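Local atomic coordinates of lovastatin nonaketide synthase, polyketide synthase component (PDB entry 7CPX), a protein that builds dihydromonacolin L, the precursor of lovastatin, from nine malonyl-CoA units as the homodimeric iterative polyketide synthase of the pathway. Residues L1694-E1699 with T1723-E1728; L518-A523 with G543-D548. The protein carries 2 engineered substitutions. One frame throughout, in Å; residues are numbered along the deposited sequence.

How the interactions relate
Interaction 1 is a buried contact and interaction 2 a surface one; their centres lie about 136 Å apart, on opposite sides of the centre of the chain. Each brings together two pieces of chain separated by a helix, but by different means. In interaction 1 a loop leaving a strand of a mixed sheet lies against the parallel neighbour of that strand through leucine and threonine methyls and the hydrocarbon of a glutamate, with only a weak backbone bond across. In interaction 2 the edge strand of a small antiparallel sheet is held by backbone hydrogen bonds and by an arginine reaching a carbonyl, while its apolar contribution is slight.

Interaction 1 (L1694-E1699 with T1723-E1728); sequences LTELDE and TVWLTE
Packing of a buried helical turn against a neighbouring strand joins residues 1694-1699, in the loop that leaves strand 1689-1693, to residues 1723-1728 of strand 1720-1728. Leu1694 and Leu1726 lie side by side and point the same way, their CD1 methyls 3.7 Å apart. Leu1697 crosses Leu1726 at a slant, its CD1 being 4.0 Å from Leu1726 CB, while its CD2 reaches along the strand to within 3.8 Å of Glu1728 CB. Branched leucines suit this buried place, where Leu1657 of helix 1652-1664 touches both Leu1697 and Leu1726. Strands 1689-1693 and 1720-1728 are parallel neighbours linked through helix 1705-1719, a beta-alpha-beta crossover in a sheet consistent with the Rossmann-like, non-catalytic ketoreductase subdomain of such synthases. The turn is closed by Asp1698 N bonding to Leu1694 O at 3.2 Å; toward the strand, Leu1697 N makes only a weak bond to Leu1726 O, 3.5 Å long and bent to 120°. Glu1696 serves two roles. Its CB lies 3.7 Å from Thr1727 CG2, and a bend at chi2 (-43°) folds the acid back beside Trp1725, where OE2 is 3.8 Å from CD1 with the carboxylate and ring planes 45° apart. Thr1695 OG1 donates to that same OE2 at 2.7 Å, from well above the carboxylate plane, and Thr1740 bonds to OE1, so both oxygens of this buried acid are satisfied. Threonine fits position 1727 because its methyl packs on Glu1696 while its hydroxyl bonds to Asp1760.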
loop_
_atom_site.group_PDB
_atom_site.type_symbol
_atom_site.label_atom_id
_atom_site.label_comp_id
_atom_site.label_asym_id
_atom_site.label_seq_id
_atom_site.Cartn_x
_atom_site.Cartn_y
_atom_site.Cartn_z
ATOM N N LEU A 1694 -5.786 75.574 -43.693
ATOM C CA LEU A 1694 -6.329 75.029 -44.929
ATOM C C LEU A 1694 -5.238 74.476 -45.836
ATOM O O LEU A 1694 -5.516 74.143 -46.992
ATOM C CB LEU A 1694 -7.128 76.102 -45.672
ATOM C CG LEU A 1694 -8.526 76.418 -45.134
ATOM C CD1 LEU A 1694 -8.483 76.810 -43.665
ATOM C CD2 LEU A 1694 -9.170 77.520 -45.961
ATOM N N THR A 1695 -4.006 74.373 -45.334
ATOM C CA THR A 1695 -2.894 73.938 -46.171
ATOM C C THR A 1695 -3.132 72.540 -46.723
ATOM O O THR A 1695 -2.835 72.268 -47.892
ATOM C CB THR A 1695 -1.591 73.977 -45.372
ATOM O OG1 THR A 1695 -1.703 73.126 -44.225
ATOM C CG2 THR A 1695 -1.292 75.395 -44.918
ATOM N N GLU A 1696 -3.663 71.637 -45.898
ATOM C CA GLU A 1696 -3.901 70.276 -46.360
ATOM C C GLU A 1696 -4.908 70.236 -47.500
ATOM O O GLU A 1696 -4.811 69.360 -48.366
ATOM C CB GLU A 1696 -4.381 69.401 -45.202
ATOM C CG GLU A 1696 -3.604 69.606 -43.916
ATOM C CD GLU A 1696 -2.110 69.692 -44.148
ATOM O OE1 GLU A 1696 -1.595 68.952 -45.013
ATOM O OE2 GLU A 1696 -1.453 70.510 -43.471
ATOM N N LEU A 1697 -5.868 71.162 -47.521
ATOM C CA LEU A 1697 -6.703 71.319 -48.705
ATOM C C LEU A 1697 -5.866 71.746 -49.901
ATOM O O LEU A 1697 -6.103 71.284 -51.023
ATOM C CB LEU A 1697 -7.810 72.338 -48.436
ATOM C CG LEU A 1697 -8.580 72.161 -47.124
ATOM C CD1 LEU A 1697 -9.720 73.160 -47.032
ATOM C CD2 LEU A 1697 -9.101 70.740 -46.977
ATOM N N ASP A 1698 -4.889 72.619 -49.677
ATOM C CA ASP A 1698 -3.898 72.974 -50.678
ATOM C C ASP A 1698 -2.804 71.907 -50.681
ATOM O O ASP A 1698 -2.974 70.813 -50.138
ATOM C CB ASP A 1698 -3.336 74.366 -50.395
ATOM C CG ASP A 1698 -4.421 75.411 -50.235
ATOM O OD1 ASP A 1698 -5.502 75.244 -50.836
ATOM O OD2 ASP A 1698 -4.191 76.401 -49.509
ATOM N N GLU A 1699 -1.671 72.209 -51.311
ATOM C CA GLU A 1699 -0.535 71.298 -51.280
ATOM C C GLU A 1699 -0.218 70.900 -49.845
ATOM O O GLU A 1699 -0.059 71.754 -48.969
ATOM C CB GLU A 1699 0.683 71.955 -51.929
ATOM N N THR A 1723 -5.101 75.106 -32.543
ATOM C CA THR A 1723 -5.021 75.017 -33.993
ATOM C C THR A 1723 -6.017 73.995 -34.517
ATOM O O THR A 1723 -6.282 72.971 -33.877
ATOM C CB THR A 1723 -3.614 74.645 -34.464
ATOM O OG1 THR A 1723 -2.660 75.568 -33.926
ATOM C CG2 THR A 1723 -3.557 74.673 -35.987
ATOM N N VAL A 1724 -6.546 74.287 -35.703
ATOM C CA VAL A 1724 -7.443 73.398 -36.428
ATOM C C VAL A 1724 -6.921 73.256 -37.849
ATOM O O VAL A 1724 -6.703 74.258 -38.539
ATOM C CB VAL A 1724 -8.888 73.928 -36.441
ATOM C CG1 VAL A 1724 -9.823 72.904 -37.065
ATOM C CG2 VAL A 1724 -9.335 74.290 -35.036
ATOM N N TRP A 1725 -6.723 72.017 -38.285
ATOM C CA TRP A 1725 -6.346 71.708 -39.654
ATOM C C TRP A 1725 -7.563 71.187 -40.405
ATOM O O TRP A 1725 -8.403 70.490 -39.833
ATOM C CB TRP A 1725 -5.224 70.669 -39.694
ATOM C CG TRP A 1725 -3.891 71.203 -39.274
ATOM C CD1 TRP A 1725 -2.874 71.597 -40.091
ATOM C CD2 TRP A 1725 -3.429 71.399 -37.934
ATOM N NE1 TRP A 1725 -1.806 72.028 -39.343
ATOM C CE2 TRP A 1725 -2.121 71.915 -38.015
ATOM C CE3 TRP A 1725 -3.991 71.182 -36.673
ATOM C CZ2 TRP A 1725 -1.369 72.226 -36.885
ATOM C CZ3 TRP A 1725 -3.241 71.483 -35.551
ATOM C CH2 TRP A 1725 -1.945 72.002 -35.664
ATOM N N LEU A 1726 -7.664 71.550 -41.679
ATOM C CA LEU A 1726 -8.735 71.087 -42.552
ATOM C C LEU A 1726 -8.129 70.239 -43.658
ATOM O O LEU A 1726 -7.221 70.692 -44.361
ATOM C CB LEU A 1726 -9.509 72.260 -43.148
ATOM C CG LEU A 1726 -10.149 73.240 -42.166
ATOM C CD1 LEU A 1726 -11.030 74.212 -42.926
ATOM C CD2 LEU A 1726 -10.945 72.501 -41.106
ATOM N N THR A 1727 -8.640 69.022 -43.819
ATOM C CA THR A 1727 -8.164 68.095 -44.831
ATOM C C THR A 1727 -9.326 67.683 -45.722
ATOM O O THR A 1727 -10.469 67.589 -45.270
ATOM C CB THR A 1727 -7.533 66.856 -44.194
ATOM O OG1 THR A 1727 -8.553 66.041 -43.603
ATOM C CG2 THR A 1727 -6.532 67.256 -43.123
ATOM N N GLU A 1728 -9.026 67.441 -46.996
ATOM C CA GLU A 1728 -10.035 67.057 -47.983
ATOM C C GLU A 1728 -9.957 65.547 -48.173
ATOM O O GLU A 1728 -9.196 65.042 -48.999
ATOM C CB GLU A 1728 -9.822 67.802 -49.295
ATOM C CG GLU A 1728 -10.780 67.391 -50.402
ATOM C CD GLU A 1728 -10.663 68.270 -51.631
ATOM O OE1 GLU A 1728 -9.763 69.135 -51.660
ATOM O OE2 GLU A 1728 -11.470 68.097 -52.569
#

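Interaction 2 (L518-A523 with G543-D548)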
loop_
_atom_site.group_PDB
_atom_site.type_symbol
_atom_site.label_atom_id
_atom_site.label_comp_id
_atom_site.label_asym_id
_atom_site.label_seq_id
_atom_site.Cartn_x
_atom_site.Cartn_y
_atom_site.Cartn_z
ATOM N N LEU A 518 17.439 -26.011 42.261
ATOM C CA LEU A 518 16.689 -26.100 41.020
ATOM C C LEU A 518 16.568 -27.554 40.597
ATOM O O LEU A 518 17.352 -28.404 41.033
ATOM C CB LEU A 518 17.371 -25.273 39.921
ATOM C CG LEU A 518 17.473 -23.783 40.265
ATOM C CD1 LEU A 518 18.304 -23.029 39.248
ATOM C CD2 LEU A 518 16.093 -23.161 40.370
ATOM N N PRO A 519 15.579 -27.878 39.748
ATOM C CA PRO A 519 15.283 -29.287 39.445
ATOM C C PRO A 519 16.507 -30.122 39.105
ATOM O O PRO A 519 16.776 -31.127 39.773
ATOM C CB PRO A 519 14.330 -29.188 38.249
ATOM C CG PRO A 519 13.654 -27.879 38.424
ATOM C CD PRO A 519 14.682 -26.962 39.023
ATOM N N PHE A 520 17.257 -29.729 38.080
ATOM C CA PHE A 520 18.454 -30.467 37.701
ATOM C C PHE A 520 19.571 -30.125 38.676
ATOM O O PHE A 520 19.931 -28.955 38.830
ATOM C CB PHE A 520 18.857 -30.141 36.265
ATOM C CG PHE A 520 17.883 -30.643 35.240
ATOM C CD1 PHE A 520 16.764 -29.902 34.909
ATOM C CD2 PHE A 520 18.085 -31.859 34.613
ATOM C CE1 PHE A 520 15.863 -30.363 33.970
ATOM C CE2 PHE A 520 17.189 -32.325 33.671
ATOM C CZ PHE A 520 16.077 -31.576 33.348
ATOM N N ARG A 521 20.115 -31.143 39.334
ATOM C CA ARG A 521 21.078 -30.962 40.407
ATOM C C ARG A 521 22.352 -31.737 40.111
ATOM O O ARG A 521 22.322 -32.803 39.490
ATOM C CB ARG A 521 20.510 -31.436 41.748
ATOM C CG ARG A 521 19.268 -30.703 42.214
ATOM C CD ARG A 521 18.662 -31.398 43.423
ATOM N NE ARG A 521 17.531 -30.668 43.981
ATOM C CZ ARG A 521 16.286 -30.755 43.534
ATOM N NH1 ARG A 521 15.973 -31.519 42.500
ATOM N NH2 ARG A 521 15.330 -30.055 44.137
ATOM N N ARG A 522 23.476 -31.190 40.564
ATOM C CA ARG A 522 24.733 -31.917 40.592
ATOM C C ARG A 522 25.532 -31.451 41.797
ATOM O O ARG A 522 25.362 -30.329 42.281
ATOM C CB ARG A 522 25.547 -31.723 39.303
ATOM C CG ARG A 522 26.896 -32.446 39.288
ATOM C CD ARG A 522 26.748 -33.956 39.477
ATOM N NE ARG A 522 28.020 -34.603 39.778
ATOM C CZ ARG A 522 28.767 -35.260 38.900
ATOM N NH1 ARG A 522 28.406 -35.384 37.633
ATOM N NH2 ARG A 522 29.910 -35.808 39.305
ATOM N N ALA A 523 26.390 -32.335 42.290
ATOM C CA ALA A 523 27.231 -32.045 43.439
ATOM C C ALA A 523 28.634 -32.557 43.163
ATOM O O ALA A 523 28.806 -33.646 42.606
ATOM C CB ALA A 523 26.662 -32.679 44.706
ATOM N N GLY A 543 28.477 -35.678 32.530
ATOM C CA GLY A 543 27.152 -35.190 32.208
ATOM C C GLY A 543 26.042 -35.819 33.015
ATOM O O GLY A 543 24.868 -35.630 32.682
ATOM N N ILE A 544 26.374 -36.562 34.066
ATOM C CA ILE A 544 25.385 -37.250 34.887
ATOM C C ILE A 544 24.895 -36.285 35.957
ATOM O O ILE A 544 25.690 -35.760 36.744
ATOM C CB ILE A 544 25.977 -38.520 35.518
ATOM C CG1 ILE A 544 26.470 -39.474 34.425
ATOM C CG2 ILE A 544 24.941 -39.204 36.400
ATOM C CD1 ILE A 544 27.317 -40.618 34.941
ATOM N N VAL A 545 23.581 -36.050 35.990
ATOM C CA VAL A 545 22.973 -35.126 36.936
ATOM C C VAL A 545 21.654 -35.710 37.424
ATOM O O VAL A 545 21.064 -36.589 36.794
ATOM C CB VAL A 545 22.738 -33.730 36.318
ATOM C CG1 VAL A 545 24.047 -33.146 35.814
ATOM C CG2 VAL A 545 21.720 -33.811 35.191
ATOM N N SER A 546 21.196 -35.202 38.563
ATOM C CA SER A 546 19.931 -35.606 39.156
ATOM C C SER A 546 18.867 -34.551 38.885
ATOM O O SER A 546 19.147 -33.350 38.868
ATOM C CB SER A 546 20.077 -35.818 40.663
ATOM O OG SER A 546 18.843 -36.202 41.243
ATOM N N SER A 547 17.636 -35.012 38.675
ATOM C CA SER A 547 16.518 -34.143 38.342
ATOM C C SER A 547 15.410 -34.308 39.371
ATOM O O SER A 547 15.104 -35.425 39.796
ATOM C CB SER A 547 15.974 -34.453 36.944
ATOM O OG SER A 547 14.877 -33.613 36.631
ATOM N N ASP A 548 14.809 -33.186 39.760
ATOM C CA ASP A 548 13.705 -33.186 40.712
ATOM C C ASP A 548 14.082 -33.923 41.992
ATOM O O ASP A 548 13.922 -33.393 43.092
ATOM C CB ASP A 548 12.463 -33.820 40.086
ATOM C CG ASP A 548 11.995 -33.087 38.847
ATOM O OD1 ASP A 548 12.164 -31.851 38.787
ATOM O OD2 ASP A 548 11.459 -33.745 37.931
#
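Arg521 and Ser546 pair through both of their backbone groups: Arg521 N bonds to Ser546 O, and Ser546 N returns a bond to Arg521 O at 2.8 Å, forming an antiparallel hydrogen-bonded pair. Farther along, Asp548 N donates to Pro519 O at 2.8 Å, a proline having no N-H but still a carbonyl to offer. At the other end Arg522 reaches over to Ile544, its NH1 bonding to the carbonyl O at 2.9 Å, in the carbonyl plane though tilted from the guanidinium plane. With CG anti to the backbone N, a bend at chi2 (59°) turns the chain so that NE also bonds to Ala523 O at 3.1 Å; these two bonds fix the group's rotation. Phe520 spreads its ring beside the strand, with Ser547 OG over the centre of one face and Val545 CG2 at the edge, 4.2 Å from CD2.

Outward, strand 475-479 bonds to the far side of strand 520-524, completing the three-stranded sheet expected of the linker between ketosynthase and acyltransferase in this family. Leu485 of helix 482-498 touches Val545 and Arg522, and Glu896 of helix 883-898 accepts a bond from Ser546 OG through its carbonyl. Because backbone groups and one long arginine make the polar bonds across the contact, the pairing depends little on side-chain type, which is consistent with small serines on this edge strand, Ser547 among them exposed.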